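Local coordinates for protein platelet aggregation factor Sm-hPAF (Streptococcus mitis, PDB 4GWI) that binds fucosylated Lewis-type glycans through an F-type lectin domain, part of a toxin that probably forms pores in cholesterol-containing host membranes, at residues Gly35-Asp40 with Lys71-Gly76; Gln97-Gln102 with Lys120-Val125; Ser19-Ala24 with Asn50-Ala55. The protein carries 2 engineered substitutions. One frame throughout, in Å; residues are numbered along the deposited sequence.

Interaction 1: residues Gly35-Asp40 with Lys71-Gly76; sequences GNVDSD and KLYNRG. With CA (calcium ion), chain F; FUC (alpha-L-fucopyranose), chain B.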
ATOM      1  N   GLY A  35      11.744  -3.207  -1.943  1.00 16.42           N
ATOM      2  CA  GLY A  35      12.161  -4.594  -1.789  1.00 18.39           C
ATOM      3  C   GLY A  35      12.646  -4.878  -0.422  1.00 19.77           C
ATOM      4  O   GLY A  35      13.317  -5.946  -0.207  1.00 22.59           O
ATOM      5  N   ASN A  36      12.247  -4.097   0.592  1.00 17.93           N
ATOM      6  CA  ASN A  36      12.664  -4.319   1.976  1.00 17.05           C
ATOM      7  C   ASN A  36      11.486  -4.159   2.881  1.00 17.77           C
ATOM      8  O   ASN A  36      10.935  -2.989   3.000  1.00 17.72           O
ATOM      9  CB  ASN A  36      13.741  -3.253   2.281  1.00 17.69           C
ATOM     10  CG  ASN A  36      14.354  -3.466   3.672  1.00 17.56           C
ATOM     11  OD1 ASN A  36      13.853  -4.237   4.478  1.00 18.43           O
ATOM     12  ND2 ASN A  36      15.439  -2.669   3.929  1.00 20.32           N
ATOM     13  N   VAL A  37      11.008  -5.222   3.511  1.00 17.00           N
ATOM     14  CA  VAL A  37       9.842  -5.161   4.402  1.00 16.35           C
ATOM     15  C   VAL A  37      10.139  -4.741   5.858  1.00 17.38           C
ATOM     16  O   VAL A  37       9.254  -4.746   6.690  1.00 19.54           O
ATOM     17  CB  VAL A  37       9.032  -6.467   4.407  1.00 17.56           C
ATOM     18  CG1 VAL A  37       8.637  -6.821   2.967  1.00 20.12           C
ATOM     19  CG2 VAL A  37       9.895  -7.647   5.055  1.00 18.89           C
ATOM     20  N   ASP A  38      11.432  -4.452   6.131  1.00 17.92           N
ATOM     21  CA  ASP A  38      11.800  -4.014   7.514  1.00 19.29           C
ATOM     22  C   ASP A  38      10.900  -2.907   8.006  1.00 18.23           C
ATOM     23  O   ASP A  38      10.826  -1.856   7.358  1.00 18.89           O
ATOM     24  CB  ASP A  38      13.287  -3.554   7.505  1.00 19.44           C
ATOM     25  CG  ASP A  38      13.833  -3.361   8.899  1.00 20.04           C
ATOM     26  OD1 ASP A  38      15.092  -3.537   9.037  1.00 22.78           O
ATOM     27  OD2 ASP A  38      13.119  -2.996   9.830  1.00 21.97           O
ATOM     28  N   SER A  39      10.194  -3.181   9.114  1.00 19.64           N
ATOM     29  CA  SER A  39       9.171  -2.280   9.566  1.00 17.29           C
ATOM     30  C   SER A  39       9.569  -1.206  10.566  1.00 17.41           C
ATOM     31  O   SER A  39       8.740  -0.427  11.060  1.00 20.03           O
ATOM     32  CB  SER A  39       8.004  -3.107  10.076  1.00 21.08           C
ATOM     33  OG  SER A  39       8.419  -3.741  11.304  1.00 23.09           O
ATOM     34  N   ASP A  40      10.882  -1.164  10.852  1.00 17.82           N
ATOM     35  CA  ASP A  40      11.351  -0.185  11.839  1.00 18.96           C
ATOM     36  C   ASP A  40      11.687   1.096  11.098  1.00 16.82           C
ATOM     37  O   ASP A  40      12.558   1.144  10.230  1.00 18.25           O
ATOM     38  CB  ASP A  40      12.655  -0.742  12.485  1.00 20.40           C
ATOM     39  CG  ASP A  40      13.179   0.151  13.628  1.00 25.00           C
ATOM     40  OD1 ASP A  40      13.703  -0.486  14.672  1.00 23.50           O
ATOM     41  OD2 ASP A  40      13.110   1.351  13.554  1.00 23.61           O
ATOM     42  N   LYS A  71      -0.243  -7.107  -0.879  1.00 19.01           N
ATOM     43  CA  LYS A  71       0.139  -7.415   0.518  1.00 18.50           C
ATOM     44  C   LYS A  71       0.719  -6.119   1.126  1.00 18.15           C
ATOM     45  O   LYS A  71       1.580  -5.530   0.499  1.00 20.20           O
ATOM     46  CB  LYS A  71       1.243  -8.492   0.517  1.00 22.40           C
ATOM     47  CG  LYS A  71       1.436  -9.036   1.900  1.00 26.41           C
ATOM     48  CD  LYS A  71       2.158 -10.425   1.777  1.00 27.46           C
ATOM     49  CE  LYS A  71       2.504 -10.826   3.219  1.00 32.50           C
ATOM     50  NZ  LYS A  71       3.449 -11.995   3.062  1.00 37.75           N
ATOM     51  N   LEU A  72       0.169  -5.719   2.248  1.00 17.68           N
ATOM     52  CA  LEU A  72       0.621  -4.471   2.901  1.00 17.74           C
ATOM     53  C   LEU A  72       1.471  -4.985   4.123  1.00 18.94           C
ATOM     54  O   LEU A  72       1.036  -5.823   4.894  1.00 21.30           O
ATOM     55  CB  LEU A  72      -0.540  -3.685   3.506  1.00 19.23           C
ATOM     56  CG  LEU A  72      -1.612  -3.235   2.485  1.00 26.39           C
ATOM     57  CD1 LEU A  72      -2.468  -2.206   3.214  1.00 24.92           C
ATOM     58  CD2 LEU A  72      -1.133  -2.678   1.147  1.00 26.53           C
ATOM     59  N   TYR A  73       2.553  -4.269   4.347  1.00 17.27           N
ATOM     60  CA  TYR A  73       3.379  -4.509   5.568  1.00 17.90           C
ATOM     61  C   TYR A  73       3.396  -3.246   6.344  1.00 19.53           C
ATOM     62  O   TYR A  73       3.783  -2.179   5.820  1.00 19.29           O
ATOM     63  CB  TYR A  73       4.804  -4.873   5.165  1.00 18.59           C
ATOM     64  CG  TYR A  73       4.942  -6.168   4.392  1.00 18.08           C
ATOM     65  CD1 TYR A  73       5.465  -7.283   5.047  1.00 21.04           C
ATOM     66  CD2 TYR A  73       4.554  -6.279   3.037  1.00 19.37           C
ATOM     67  CE1 TYR A  73       5.614  -8.461   4.343  1.00 23.28           C
ATOM     68  CE2 TYR A  73       4.686  -7.483   2.337  1.00 20.66           C
ATOM     69  CZ  TYR A  73       5.221  -8.552   3.029  1.00 21.89           C
ATOM     70  OH  TYR A  73       5.437  -9.719   2.346  1.00 23.86           O
ATOM     71  N   ASN A  74       2.924  -3.311   7.588  1.00 18.29           N
ATOM     72  CA  ASN A  74       2.753  -2.133   8.423  1.00 19.22           C
ATOM     73  C   ASN A  74       4.056  -1.653   9.051  1.00 20.10           C
ATOM     74  O   ASN A  74       4.992  -2.437   9.150  1.00 21.33           O
ATOM     75  CB  ASN A  74       1.713  -2.454   9.548  1.00 19.89           C
ATOM     76  CG  ASN A  74       1.073  -1.220  10.118  1.00 21.19           C
ATOM     77  OD1 ASN A  74       1.349  -0.076   9.746  1.00 22.23           O
ATOM     78  ND2 ASN A  74       0.217  -1.458  11.140  1.00 22.16           N
ATOM     79  N   ARG A  75       4.078  -0.384   9.481  1.00 19.57           N
ATOM     80  CA  ARG A  75       5.168   0.054  10.387  1.00 18.17           C
ATOM     81  C   ARG A  75       5.078  -0.731  11.689  1.00 23.35           C
ATOM     82  O   ARG A  75       3.978  -0.991  12.175  1.00 25.61           O
ATOM     83  CB  ARG A  75       4.965   1.525  10.617  1.00 18.08           C
ATOM     84  CG  ARG A  75       6.101   2.079  11.486  1.00 19.38           C
ATOM     85  CD  ARG A  75       5.900   3.576  11.686  1.00 19.28           C
ATOM     86  NE  ARG A  75       6.958   4.076  12.607  1.00 19.72           N
ATOM     87  CZ  ARG A  75       7.081   5.353  13.008  1.00 19.76           C
ATOM     88  NH1 ARG A  75       6.258   6.342  12.562  1.00 20.24           N
ATOM     89  NH2 ARG A  75       8.110   5.632  13.861  1.00 22.78           N
ATOM     90  N   GLY A  76       6.260  -1.001  12.236  1.00 22.40           N
ATOM     91  CA  GLY A  76       6.328  -1.869  13.485  1.00 25.53           C
ATOM     92  C   GLY A  76       6.875  -1.213  14.745  1.00 34.04           C
ATOM     93  O   GLY A  76       6.671  -1.747  15.818  1.00 37.11           O
TER
HETATM   94 CA    CA F 204      10.289  -0.897   2.325  1.00 17.05          CA
HETATM   95  C1  FUC B   3       7.694   8.340  16.081  1.00 35.86           C
HETATM   96  C2  FUC B   3       6.276   8.880  16.034  1.00 32.30           C
HETATM   97  C3  FUC B   3       6.224  10.208  15.344  1.00 28.49           C
HETATM   98  C4  FUC B   3       6.767  10.029  13.942  1.00 27.87           C
HETATM   99  C5  FUC B   3       8.174   9.488  14.080  1.00 29.73           C
HETATM  100  C6  FUC B   3       8.843   9.299  12.739  1.00 27.42           C
HETATM  101  O2  FUC B   3       5.794   9.015  17.361  1.00 36.06           O
HETATM  102  O3  FUC B   3       4.924  10.636  15.307  1.00 29.16           O
HETATM  103  O4  FUC B   3       5.927   9.147  13.247  1.00 24.88           O
HETATM  104  O5  FUC B   3       8.186   8.273  14.770  1.00 28.38           O
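Val37 lays its CG1 methyl over one face of the Tyr73 ring, 3.7 Å from the ring centroid and only 9° off the normal, a CH-pi contact over the middle of the ring. The branch reaches that place because chi1 of Val37 (-55°) sets CG1 beside the backbone N, while CB stands nearer the CD1-CE1 side of the ring. The Tyr73 hydroxyl, at the far end, is held by Glu142 and receives a weak bond from Lys71 NZ. The second flat group, the Arg75 guanidinium, meets fucose at its edge: NH1 donates to O4 of the sugar at 2.9 Å, and NH2 to its O5 at 2.8 Å in a nearly straight bond (170°). Its chain runs out fully extended, CG anti to the backbone N, and Asp77 pairs with NE, which should help fix the rotation of the group. Between these two sites the backbones are joined by Gly76 N donating to Ser39 O at 2.8 Å, with the donor nitrogen above the carbonyl plane of Ser39. Successive Asx turns, Asn36 OD1 to Asp38 N and Asp38 OD2 to Asp40 N, shape the loop 35-40, and Asn36 O binds the calcium ion at 2.3 Å. The loop thus ties the calcium site to the segment 71-76, which carries a sugar-binding arginine, an arrangement characteristic of the F-type lectin fold and its fucose pocket.

Interaction 2: residues Gln97-Gln102 with Lys120-Val125; sequences QEVARQ and KDARYV. Unlike the reference sequence in segment 120-125: Asp121 (reference Ala).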
ATOM      1  N   GLN A  97      -9.746   5.508 -13.028  1.00 21.68           N
ATOM      2  CA  GLN A  97     -11.037   5.195 -12.454  1.00 19.92           C
ATOM      3  C   GLN A  97     -10.922   3.980 -11.578  1.00 18.89           C
ATOM      4  O   GLN A  97     -10.227   3.007 -11.929  1.00 20.23           O
ATOM      5  CB  GLN A  97     -12.002   4.774 -13.626  1.00 19.09           C
ATOM      6  CG  GLN A  97     -12.170   5.925 -14.626  1.00 20.12           C
ATOM      7  CD  GLN A  97     -13.084   5.459 -15.784  1.00 22.20           C
ATOM      8  OE1 GLN A  97     -12.732   4.523 -16.484  1.00 19.65           O
ATOM      9  NE2 GLN A  97     -14.271   6.158 -15.968  1.00 22.52           N
ATOM     10  N   GLU A  98     -11.751   3.947 -10.528  1.00 20.33           N
ATOM     11  CA  GLU A  98     -11.775   2.778  -9.629  1.00 20.72           C
ATOM     12  C   GLU A  98     -12.327   1.536 -10.283  1.00 22.87           C
ATOM     13  O   GLU A  98     -13.445   1.557 -10.917  1.00 24.09           O
ATOM     14  CB  GLU A  98     -12.628   3.163  -8.439  1.00 25.60           C
ATOM     15  CG  GLU A  98     -12.873   2.080  -7.474  1.00 29.52           C
ATOM     16  CD  GLU A  98     -13.903   2.535  -6.347  1.00 33.02           C
ATOM     17  OE1 GLU A  98     -13.876   3.678  -5.936  1.00 41.59           O
ATOM     18  OE2 GLU A  98     -14.692   1.685  -5.942  1.00 41.19           O
ATOM     19  N   VAL A  99     -11.588   0.433 -10.215  1.00 20.31           N
ATOM     20  CA  VAL A  99     -12.123  -0.852 -10.636  1.00 20.66           C
ATOM     21  C   VAL A  99     -12.330  -1.829  -9.485  1.00 21.06           C
ATOM     22  O   VAL A  99     -13.051  -2.853  -9.668  1.00 22.70           O
ATOM     23  CB  VAL A  99     -11.291  -1.506 -11.754  1.00 24.23           C
ATOM     24  CG1 VAL A  99     -11.125  -0.605 -12.992  1.00 27.10           C
ATOM     25  CG2 VAL A  99      -9.877  -1.854 -11.319  1.00 23.82           C
ATOM     26  N   ALA A 100     -11.730  -1.527  -8.303  1.00 20.23           N
ATOM     27  CA  ALA A 100     -12.063  -2.373  -7.148  1.00 20.25           C
ATOM     28  C   ALA A 100     -11.697  -1.625  -5.903  1.00 18.65           C
ATOM     29  O   ALA A 100     -10.840  -0.764  -5.979  1.00 20.80           O
ATOM     30  CB  ALA A 100     -11.280  -3.726  -7.225  1.00 23.02           C
ATOM     31  N   ARG A 101     -12.326  -1.942  -4.788  1.00 20.34           N
ATOM     32  CA  ARG A 101     -12.087  -1.235  -3.523  1.00 19.39           C
ATOM     33  C   ARG A 101     -12.466  -2.170  -2.409  1.00 22.26           C
ATOM     34  O   ARG A 101     -13.535  -2.782  -2.449  1.00 24.27           O
ATOM     35  CB  ARG A 101     -12.923   0.083  -3.467  1.00 22.04           C
ATOM     36  CG  ARG A 101     -12.784   0.816  -2.153  1.00 26.54           C
ATOM     37  CD  ARG A 101     -13.649   2.114  -2.123  1.00 26.28           C
ATOM     38  NE  ARG A 101     -13.286   3.007  -3.175  1.00 27.97           N
ATOM     39  CZ  ARG A 101     -12.433   4.048  -3.071  1.00 27.61           C
ATOM     40  NH1 ARG A 101     -11.845   4.326  -1.908  1.00 26.92           N
ATOM     41  NH2 ARG A 101     -12.171   4.796  -4.173  1.00 30.68           N
ATOM     42  N   GLN A 102     -11.578  -2.336  -1.401  1.00 20.26           N
ATOM     43  CA  GLN A 102     -11.906  -3.098  -0.183  1.00 20.87           C
ATOM     44  C   GLN A 102     -11.558  -2.255   0.999  1.00 22.81           C
ATOM     45  O   GLN A 102     -10.522  -1.573   1.014  1.00 22.17           O
ATOM     46  CB  GLN A 102     -11.094  -4.364  -0.114  1.00 19.20           C
ATOM     47  CG  GLN A 102     -11.619  -5.377  -1.129  1.00 22.81           C
ATOM     48  CD  GLN A 102     -10.854  -6.692  -1.153  1.00 21.13           C
ATOM     49  OE1 GLN A 102     -10.566  -7.262  -0.091  1.00 23.45           O
ATOM     50  NE2 GLN A 102     -10.588  -7.230  -2.387  1.00 20.52           N
ATOM     51  N   LYS A 120      -8.502  -8.615 -11.281  1.00 21.15           N
ATOM     52  CA  LYS A 120      -8.860  -7.305 -11.695  1.00 19.92           C
ATOM     53  C   LYS A 120      -7.823  -6.642 -12.556  1.00 24.18           C
ATOM     54  O   LYS A 120      -6.634  -6.546 -12.147  1.00 22.57           O
ATOM     55  CB  LYS A 120      -9.079  -6.419 -10.440  1.00 20.47           C
ATOM     56  CG  LYS A 120     -10.265  -6.814  -9.531  1.00 21.00           C
ATOM     57  CD  LYS A 120     -11.610  -6.546 -10.305  1.00 23.21           C
ATOM     58  CE  LYS A 120     -12.708  -7.227  -9.462  1.00 25.09           C
ATOM     59  NZ  LYS A 120     -13.980  -7.113 -10.300  1.00 25.98           N
ATOM     60  N   ASP A 121      -8.203  -6.060 -13.691  1.00 20.75           N
ATOM     61  CA  ASP A 121      -7.245  -5.399 -14.558  1.00 19.23           C
ATOM     62  C   ASP A 121      -7.012  -3.969 -14.166  1.00 20.66           C
ATOM     63  O   ASP A 121      -7.962  -3.154 -14.262  1.00 22.13           O
ATOM     64  CB  ASP A 121      -7.676  -5.519 -16.019  1.00 19.60           C
ATOM     65  CG  ASP A 121      -7.746  -6.980 -16.451  1.00 22.02           C
ATOM     66  OD1 ASP A 121      -6.660  -7.655 -16.571  1.00 22.87           O
ATOM     67  OD2 ASP A 121      -8.906  -7.533 -16.614  1.00 21.85           O
ATOM     68  N   ALA A 122      -5.825  -3.640 -13.618  1.00 19.55           N
ATOM     69  CA  ALA A 122      -5.607  -2.341 -13.053  1.00 18.89           C
ATOM     70  C   ALA A 122      -4.200  -1.893 -13.318  1.00 20.35           C
ATOM     71  O   ALA A 122      -3.315  -2.764 -13.444  1.00 20.51           O
ATOM     72  CB  ALA A 122      -5.792  -2.446 -11.549  1.00 21.33           C
ATOM     73  N   ARG A 123      -4.027  -0.582 -13.346  1.00 17.89           N
ATOM     74  CA  ARG A 123      -2.672  -0.041 -13.508  1.00 17.74           C
ATOM     75  C   ARG A 123      -2.167   0.537 -12.196  1.00 19.48           C
ATOM     76  O   ARG A 123      -0.897   0.554 -11.977  1.00 20.90           O
ATOM     77  CB  ARG A 123      -2.659   1.027 -14.606  1.00 19.37           C
ATOM     78  CG  ARG A 123      -1.223   1.622 -14.764  1.00 23.04           C
ATOM     79  CD  ARG A 123      -1.035   2.369 -16.028  1.00 26.09           C
ATOM     80  NE  ARG A 123       0.192   3.229 -15.872  1.00 25.13           N
ATOM     81  CZ  ARG A 123       0.706   3.953 -16.846  1.00 29.64           C
ATOM     82  NH1 ARG A 123       0.183   3.857 -18.118  1.00 29.26           N
ATOM     83  NH2 ARG A 123       1.728   4.757 -16.531  1.00 28.78           N
ATOM     84  N   TYR A 124      -3.015   1.048 -11.329  1.00 18.34           N
ATOM     85  CA  TYR A 124      -2.572   1.702 -10.069  1.00 18.27           C
ATOM     86  C   TYR A 124      -3.101   0.964  -8.893  1.00 19.62           C
ATOM     87  O   TYR A 124      -4.269   0.462  -8.882  1.00 18.81           O
ATOM     88  CB  TYR A 124      -3.067   3.159 -10.017  1.00 19.07           C
ATOM     89  CG  TYR A 124      -2.576   4.046 -11.150  1.00 19.53           C
ATOM     90  CD1 TYR A 124      -3.297   4.098 -12.396  1.00 19.71           C
ATOM     91  CD2 TYR A 124      -1.351   4.720 -11.077  1.00 18.46           C
ATOM     92  CE1 TYR A 124      -2.871   4.880 -13.453  1.00 21.03           C
ATOM     93  CE2 TYR A 124      -0.936   5.571 -12.120  1.00 21.15           C
ATOM     94  CZ  TYR A 124      -1.696   5.663 -13.286  1.00 23.14           C
ATOM     95  OH  TYR A 124      -1.200   6.380 -14.360  1.00 24.37           O
ATOM     96  N   VAL A 125      -2.310   0.921  -7.773  1.00 17.03           N
ATOM     97  CA  VAL A 125      -2.751   0.346  -6.510  1.00 16.48           C
ATOM     98  C   VAL A 125      -2.649   1.471  -5.484  1.00 17.14           C
ATOM     99  O   VAL A 125      -1.520   2.100  -5.400  1.00 18.00           O
ATOM    100  CB  VAL A 125      -1.869  -0.851  -6.099  1.00 17.08           C
ATOM    101  CG1 VAL A 125      -2.333  -1.354  -4.701  1.00 21.01           C
ATOM    102  CG2 VAL A 125      -1.956  -1.945  -7.163  1.00 19.12           C
TER
HETATM  103  O   HOH W   1     -14.284  -4.377 -11.552  1.00 34.95           O
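Val99 and Ala100 bring the 98-104 strand against Lys120 and Ala122 near one end of the F-type lectin beta-sandwich, where an outermost strand of the five-stranded sheet meets a strand of the other sheet. Both Val99 and Ala100 face Leu91 in a classic beta bulge, and the chain turns a corner at Val99; the two side chains can therefore both point toward segment 120-125. With chi1 at -56°, Val99 places CG2 between its own backbone N and carbonyl carbon. Val99 CG2 lies 3.7 Å from the carbonyl O of Asp121, an alanine in the reference sequence, and 4.1 Å from Ala122 CB. Lys120 has a different shape: CG lies beside the backbone N, and a bend at chi2 (-68°) folds the chain across Ala100 before it straightens toward NZ. Lys120 CG consequently packs 4.0 Å from Ala100 CB, an aliphatic contact made by the middle of a charged side chain, and Leu91 of the neighbouring strand 87-92 touches both Lys120 and Ala122. A second classic beta bulge, with Arg123 and Tyr124 facing Leu92, starts the return into the five-stranded sheet. Across the segments the meeting is mostly of methyls and methylenes, with two backbone carbonyls at its margin. A single water bridges the Lys120 ammonium to the 97-102 backbone, accepting from Lys120 NZ at 3.0 Å and donating to Val99 O at 2.7 Å.

Interaction 3: residues Ser19-Ala24 with Asn50-Ala55; sequences SQSSTA and NFEDNA
Glu52 reaches across to Ser21 and Ser22, and its side chain is the main bridge of this contact. From CB, directed toward segment 19-24, chi1 of 65° sets CG between the backbone N and the carbonyl carbon; the chain then extends to bring the carboxylate between the two serines. At CD it forks. Glu52 OE1 accepts a hydrogen bond from a water that also donates to Ser21 O, whereas Glu52 OE2 accepts from both hydroxyls, Ser21 OG at 2.7 Å and Ser22 OG at 2.6 Å. The serines come from opposite faces of the carboxylate plane, each more than 50° out of it, clamping the oxygen from above and below. Ser22 OG serves in turn as acceptor for Asn50 N at 2.8 Å, and Ser21 OG is also bonded to Trp56 N. Alongside, the Asn50 amide lies against Ser22 CB through ND2, and its OD1 meets Ala24 CB at 3.4 Å. Phe51, next to Asn50, belongs to the glycan pocket and touches a fucose. With both hydroxyls donating hydrogen bonds to one oxygen while accepting backbone N-H groups, the carboxylate is probably stabilised as the anion, and the polar network joins the end of strand 17-20 to the loop preceding strand 56-61.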
ATOM      1  N   SER A  19       4.010   7.299  -5.310  1.00 16.90           N
ATOM      2  CA  SER A  19       3.743   8.715  -4.888  1.00 17.67           C
ATOM      3  C   SER A  19       2.795   8.653  -3.683  1.00 16.32           C
ATOM      4  O   SER A  19       2.217   7.635  -3.352  1.00 17.61           O
ATOM      5  CB  SER A  19       3.112   9.592  -5.993  1.00 20.24           C
ATOM      6  OG  SER A  19       1.887   9.049  -6.390  1.00 23.91           O
ATOM      7  N   GLN A  20       2.670   9.800  -2.997  1.00 17.05           N
ATOM      8  CA  GLN A  20       1.770   9.806  -1.843  1.00 15.89           C
ATOM      9  C   GLN A  20       1.311  11.288  -1.624  1.00 17.59           C
ATOM     10  O   GLN A  20       1.838  12.243  -2.249  1.00 19.57           O
ATOM     11  CB  GLN A  20       2.497   9.170  -0.590  1.00 16.91           C
ATOM     12  CG  GLN A  20       3.755   9.991  -0.201  1.00 16.25           C
ATOM     13  CD  GLN A  20       4.599   9.265   0.806  1.00 16.46           C
ATOM     14  OE1 GLN A  20       4.344   8.110   1.137  1.00 17.23           O
ATOM     15  NE2 GLN A  20       5.675   9.947   1.286  1.00 17.70           N
ATOM     16  N   SER A  21       0.333  11.394  -0.764  1.00 17.60           N
ATOM     17  CA  SER A  21      -0.310  12.729  -0.550  1.00 18.77           C
ATOM     18  C   SER A  21       0.596  13.804  -0.018  1.00 20.39           C
ATOM     19  O   SER A  21       0.388  14.975  -0.414  1.00 22.32           O
ATOM     20  CB  SER A  21      -1.571  12.481   0.369  1.00 19.14           C
ATOM     21  OG  SER A  21      -1.209  11.872   1.575  1.00 18.59           O
ATOM     22  N   SER A  22       1.584  13.513   0.797  1.00 17.82           N
ATOM     23  CA  SER A  22       2.573  14.437   1.192  1.00 19.48           C
ATOM     24  C   SER A  22       3.694  13.561   1.805  1.00 18.15           C
ATOM     25  O   SER A  22       3.467  12.351   2.036  1.00 17.53           O
ATOM     26  CB  SER A  22       2.006  15.352   2.349  1.00 21.69           C
ATOM     27  OG  SER A  22       1.445  14.585   3.437  1.00 19.54           O
ATOM     28  N   THR A  23       4.823  14.206   2.142  1.00 18.83           N
ATOM     29  CA  THR A  23       5.946  13.474   2.740  1.00 17.53           C
ATOM     30  C   THR A  23       6.435  14.165   3.979  1.00 18.48           C
ATOM     31  O   THR A  23       6.576  15.407   3.913  1.00 21.18           O
ATOM     32  CB  THR A  23       7.101  13.372   1.668  1.00 18.75           C
ATOM     33  OG1 THR A  23       6.552  12.686   0.490  1.00 19.53           O
ATOM     34  CG2 THR A  23       8.289  12.585   2.236  1.00 19.38           C
ATOM     35  N   ALA A  24       6.658  13.447   5.069  1.00 17.44           N
ATOM     36  CA  ALA A  24       7.186  14.012   6.290  1.00 17.70           C
ATOM     37  C   ALA A  24       8.246  13.092   6.818  1.00 18.13           C
ATOM     38  O   ALA A  24       8.257  11.880   6.491  1.00 17.72           O
ATOM     39  CB  ALA A  24       6.063  14.104   7.348  1.00 20.27           C
ATOM     40  N   ASN A  50       2.432  13.579   5.837  1.00 18.83           N
ATOM     41  CA  ASN A  50       2.089  14.476   6.942  1.00 18.22           C
ATOM     42  C   ASN A  50       0.927  13.862   7.721  1.00 20.75           C
ATOM     43  O   ASN A  50       0.188  13.016   7.275  1.00 20.75           O
ATOM     44  CB  ASN A  50       1.629  15.781   6.335  1.00 17.22           C
ATOM     45  CG  ASN A  50       2.738  16.546   5.616  1.00 19.52           C
ATOM     46  OD1 ASN A  50       3.912  16.395   5.941  1.00 22.65           O
ATOM     47  ND2 ASN A  50       2.334  17.506   4.778  1.00 21.43           N
ATOM     48  N   PHE A  51       0.739  14.412   8.928  1.00 20.08           N
ATOM     49  CA  PHE A  51      -0.531  14.199   9.643  1.00 21.92           C
ATOM     50  C   PHE A  51      -1.533  15.030   8.897  1.00 23.50           C
ATOM     51  O   PHE A  51      -1.385  16.294   8.772  1.00 26.88           O
ATOM     52  CB  PHE A  51      -0.444  14.756  11.082  1.00 21.10           C
ATOM     53  CG  PHE A  51       0.275  13.912  12.053  1.00 24.65           C
ATOM     54  CD1 PHE A  51      -0.424  13.203  13.116  1.00 26.80           C
ATOM     55  CD2 PHE A  51       1.656  13.819  11.998  1.00 27.82           C
ATOM     56  CE1 PHE A  51       0.294  12.419  13.996  1.00 28.08           C
ATOM     57  CE2 PHE A  51       2.350  12.981  12.848  1.00 31.06           C
ATOM     58  CZ  PHE A  51       1.682  12.286  13.880  1.00 31.11           C
ATOM     59  N   GLU A  52      -2.529  14.402   8.283  1.00 21.22           N
ATOM     60  CA  GLU A  52      -3.460  15.117   7.412  1.00 20.94           C
ATOM     61  C   GLU A  52      -4.705  14.279   7.307  1.00 23.60           C
ATOM     62  O   GLU A  52      -4.734  13.104   7.770  1.00 25.61           O
ATOM     63  CB  GLU A  52      -2.863  15.414   6.045  1.00 21.74           C
ATOM     64  CG  GLU A  52      -2.559  14.090   5.217  1.00 23.00           C
ATOM     65  CD  GLU A  52      -1.874  14.453   3.929  1.00 31.47           C
ATOM     66  OE1 GLU A  52      -2.141  15.518   3.280  1.00 34.55           O
ATOM     67  OE2 GLU A  52      -1.007  13.645   3.550  1.00 33.32           O
ATOM     68  N   ASP A  53      -5.745  14.869   6.722  1.00 25.26           N
ATOM     69  CA  ASP A  53      -6.946  14.074   6.455  1.00 26.62           C
ATOM     70  C   ASP A  53      -6.843  13.261   5.179  1.00 24.85           C
ATOM     71  O   ASP A  53      -6.346  13.736   4.158  1.00 23.64           O
ATOM     72  CB  ASP A  53      -8.138  15.031   6.304  1.00 29.38           C
ATOM     73  CG  ASP A  53      -8.435  15.796   7.638  1.00 31.09           C
ATOM     74  OD1 ASP A  53      -7.869  15.525   8.735  1.00 29.96           O
ATOM     75  OD2 ASP A  53      -9.244  16.753   7.513  1.00 37.62           O
ATOM     76  N   ASN A  54      -7.310  12.003   5.289  1.00 27.13           N
ATOM     77  CA  ASN A  54      -7.398  11.164   4.091  1.00 23.79           C
ATOM     78  C   ASN A  54      -6.026  11.039   3.354  1.00 21.66           C
ATOM     79  O   ASN A  54      -5.965  11.147   2.151  1.00 25.13           O
ATOM     80  CB  ASN A  54      -8.444  11.738   3.084  1.00 27.68           C
ATOM     81  CG  ASN A  54      -9.836  11.813   3.728  1.00 36.18           C
ATOM     82  OD1 ASN A  54     -10.246  10.950   4.504  1.00 37.71           O
ATOM     83  ND2 ASN A  54     -10.458  12.942   3.558  1.00 42.36           N
ATOM     84  N   ALA A  55      -5.009  10.736   4.148  1.00 20.94           N
ATOM     85  CA  ALA A  55      -3.646  10.516   3.529  1.00 19.38           C
ATOM     86  C   ALA A  55      -3.753   9.284   2.583  1.00 19.14           C
ATOM     87  O   ALA A  55      -4.547   8.356   2.812  1.00 20.82           O
ATOM     88  CB  ALA A  55      -2.691  10.198   4.664  1.00 20.09           C
TER
HETATM   89  O   HOH W   2      -1.898  16.294   0.906  1.00 34.81           O

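Interaction 1 is partly buried, whereas interactions 2 and 3 lie at the surface, and the three differ in what holds them. Interaction 1 mixes a methyl-on-ring contact and a backbone bond with a metal and a sugar; interaction 2 is aliphatic with one bridging water; interaction 3 is almost wholly polar, built round a carboxylate. Interactions 1 and 2 reach the same four-stranded sheet through neighbouring strands 64-74 and 120-122, yet sit on opposite sides of the chain's centre, about 22 Å apart between centres. Interactions 2 and 3 share the five-stranded sheet, involving its two outermost strands. Segments of interactions 1 and 3 alternate along the chain, and each includes a glycan-pocket residue.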